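Local coordinates for protein vinylacetyl-CoA Delta-isomerase (Nitrosopumilus maritimus SCM1, PDB 6VJR) that probably interconverts vinylacetyl-CoA and crotonyl-CoA and acts as an oxygen-tolerant 4-hydroxybutyryl-CoA dehydratase, using FAD and a [4Fe-4S] cluster, at residues Ser60-Leu65 and Glu131-Val136. Numbering follows the deposited sequence.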
loop_
_atom_site.group_PDB
_atom_site.type_symbol
_atom_site.label_atom_id
_atom_site.label_comp_id
_atom_site.label_asym_id
_atom_site.label_seq_id
_atom_site.Cartn_x
_atom_site.Cartn_y
_atom_site.Cartn_z
ATOM N N SER A 60 -37.267 -21.526 11.594
ATOM C CA SER A 60 -37.553 -21.690 10.179
ATOM C C SER A 60 -39.053 -21.586 9.920
ATOM O O SER A 60 -39.796 -22.422 10.424
ATOM C CB SER A 60 -37.091 -23.071 9.735
ATOM O OG SER A 60 -37.492 -23.303 8.386
ATOM N N SER A 61 -39.453 -20.636 9.056
ATOM C CA SER A 61 -40.826 -20.569 8.574
ATOM C C SER A 61 -41.110 -21.694 7.579
ATOM O O SER A 61 -42.272 -21.936 7.263
ATOM C CB SER A 61 -41.134 -19.231 7.911
ATOM O OG SER A 61 -40.981 -18.162 8.831
ATOM N N ILE A 62 -40.055 -22.315 7.016
ATOM C CA ILE A 62 -40.257 -23.411 6.077
ATOM C C ILE A 62 -40.834 -24.664 6.767
ATOM O O ILE A 62 -41.830 -25.206 6.292
ATOM C CB ILE A 62 -38.980 -23.678 5.264
ATOM C CG1 ILE A 62 -38.654 -22.429 4.456
ATOM C CG2 ILE A 62 -39.159 -24.904 4.361
ATOM C CD1 ILE A 62 -37.367 -22.461 3.648
ATOM N N THR A 63 -40.206 -25.089 7.874
ATOM C CA THR A 63 -40.516 -26.301 8.601
ATOM C C THR A 63 -41.240 -26.014 9.911
ATOM O O THR A 63 -41.800 -26.956 10.498
ATOM C CB THR A 63 -39.253 -27.119 8.905
ATOM O OG1 THR A 63 -38.315 -26.246 9.546
ATOM C CG2 THR A 63 -38.619 -27.719 7.658
ATOM N N GLY A 64 -41.172 -24.765 10.416
ATOM C CA GLY A 64 -41.716 -24.473 11.733
ATOM C C GLY A 64 -40.833 -25.029 12.846
ATOM O O GLY A 64 -41.277 -25.164 13.969
ATOM N N LEU A 65 -39.582 -25.375 12.515
ATOM C CA LEU A 65 -38.640 -25.957 13.464
ATOM C C LEU A 65 -37.585 -24.935 13.832
ATOM O O LEU A 65 -37.326 -24.058 13.034
ATOM C CB LEU A 65 -37.911 -27.143 12.841
ATOM C CG LEU A 65 -38.761 -28.342 12.433
ATOM C CD1 LEU A 65 -37.907 -29.332 11.629
ATOM C CD2 LEU A 65 -39.345 -28.983 13.689
ATOM N N GLU A 131 -38.706 -29.212 -0.578
ATOM C CA GLU A 131 -38.779 -30.516 0.066
ATOM C C GLU A 131 -37.389 -30.946 0.532
ATOM O O GLU A 131 -37.255 -31.568 1.583
ATOM C CB GLU A 131 -39.420 -31.579 -0.823
ATOM C CG GLU A 131 -40.871 -31.281 -1.148
ATOM C CD GLU A 131 -41.813 -31.516 0.011
ATOM O OE1 GLU A 131 -42.949 -31.083 -0.184
ATOM O OE2 GLU A 131 -41.482 -32.134 1.056
ATOM N N PHE A 132 -36.355 -30.586 -0.240
ATOM C CA PHE A 132 -34.998 -30.898 0.172
ATOM C C PHE A 132 -34.626 -30.124 1.441
ATOM O O PHE A 132 -34.050 -30.680 2.378
ATOM C CB PHE A 132 -34.038 -30.634 -0.994
ATOM C CG PHE A 132 -32.586 -30.846 -0.598
ATOM C CD1 PHE A 132 -32.066 -32.128 -0.585
ATOM C CD2 PHE A 132 -31.751 -29.795 -0.258
ATOM C CE1 PHE A 132 -30.740 -32.354 -0.269
ATOM C CE2 PHE A 132 -30.427 -30.037 0.117
ATOM C CZ PHE A 132 -29.930 -31.315 0.118
ATOM N N VAL A 133 -34.952 -28.833 1.473
ATOM C CA VAL A 133 -34.677 -28.011 2.634
ATOM C C VAL A 133 -35.372 -28.598 3.859
ATOM O O VAL A 133 -34.777 -28.674 4.926
ATOM C CB VAL A 133 -35.069 -26.542 2.406
ATOM C CG1 VAL A 133 -34.961 -25.765 3.720
ATOM C CG2 VAL A 133 -34.160 -25.947 1.315
ATOM N N LYS A 134 -36.638 -28.983 3.711
ATOM C CA LYS A 134 -37.361 -29.564 4.831
ATOM C C LYS A 134 -36.624 -30.785 5.375
ATOM O O LYS A 134 -36.423 -30.912 6.580
ATOM C CB LYS A 134 -38.773 -29.911 4.382
ATOM C CG LYS A 134 -39.489 -30.781 5.381
ATOM C CD LYS A 134 -40.938 -31.030 5.013
ATOM C CE LYS A 134 -41.647 -31.878 6.007
ATOM N NZ LYS A 134 -43.040 -31.976 5.599
ATOM N N MET A 135 -36.212 -31.692 4.479
ATOM C CA MET A 135 -35.469 -32.878 4.886
ATOM C C MET A 135 -34.218 -32.480 5.682
ATOM O O MET A 135 -34.032 -32.926 6.806
ATOM C CB MET A 135 -35.093 -33.728 3.667
ATOM C CG MET A 135 -34.280 -34.972 3.995
ATOM S SD MET A 135 -33.793 -35.916 2.535
ATOM C CE MET A 135 -32.495 -34.906 1.807
ATOM N N VAL A 136 -33.343 -31.641 5.107
ATOM C CA VAL A 136 -32.061 -31.400 5.738
ATOM C C VAL A 136 -32.218 -30.625 7.046
ATOM O O VAL A 136 -31.425 -30.803 7.964
ATOM C CB VAL A 136 -31.035 -30.773 4.776
ATOM C CG1 VAL A 136 -30.817 -31.644 3.555
ATOM C CG2 VAL A 136 -31.396 -29.389 4.310
#
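Ile62 and Thr63 make a small apolar contact with Val133 and Lys134, by which the loop between strands 57-59 and 66-68 rests on helix 125-139, away from the cofactor sites. Thr63 comes closest: its methyl CG2 lies 3.6 Å from Lys134 CA, against the root of the lysine. Lys134 suits this border, since its CG stands anti to the backbone N (chi1 168°) and the extended chain carries the ammonium away while its aliphatic base receives the methyl. Threonine's two branches divide the work: methyl CG2 packs on Lys134, while hydroxyl OG1 is hydrogen-bonded to Gln137, one helical turn beyond Val133. Next to this pair, Ile62 CD1 reaches Val133 CG1 at 4.1 Å, the side chains crossing at about a right angle; both are apolar, and isoleucine's length brings its terminal methyl to the buried valine.

Ser60 OG accepts from Thr63 N at 3.3 Å, an ST motif, and also bonds to Gln137, so one oxygen, OE1, meets both hydroxyls and ties loop to helix. Gly64, without a side chain, readily takes a positive phi of 74°. Ile62 further touches Leu130 and Ile73, while Phe132 packs edge-to-face on Trp195 of strand 195-198, leaving helix 125-139 between loop and sheet.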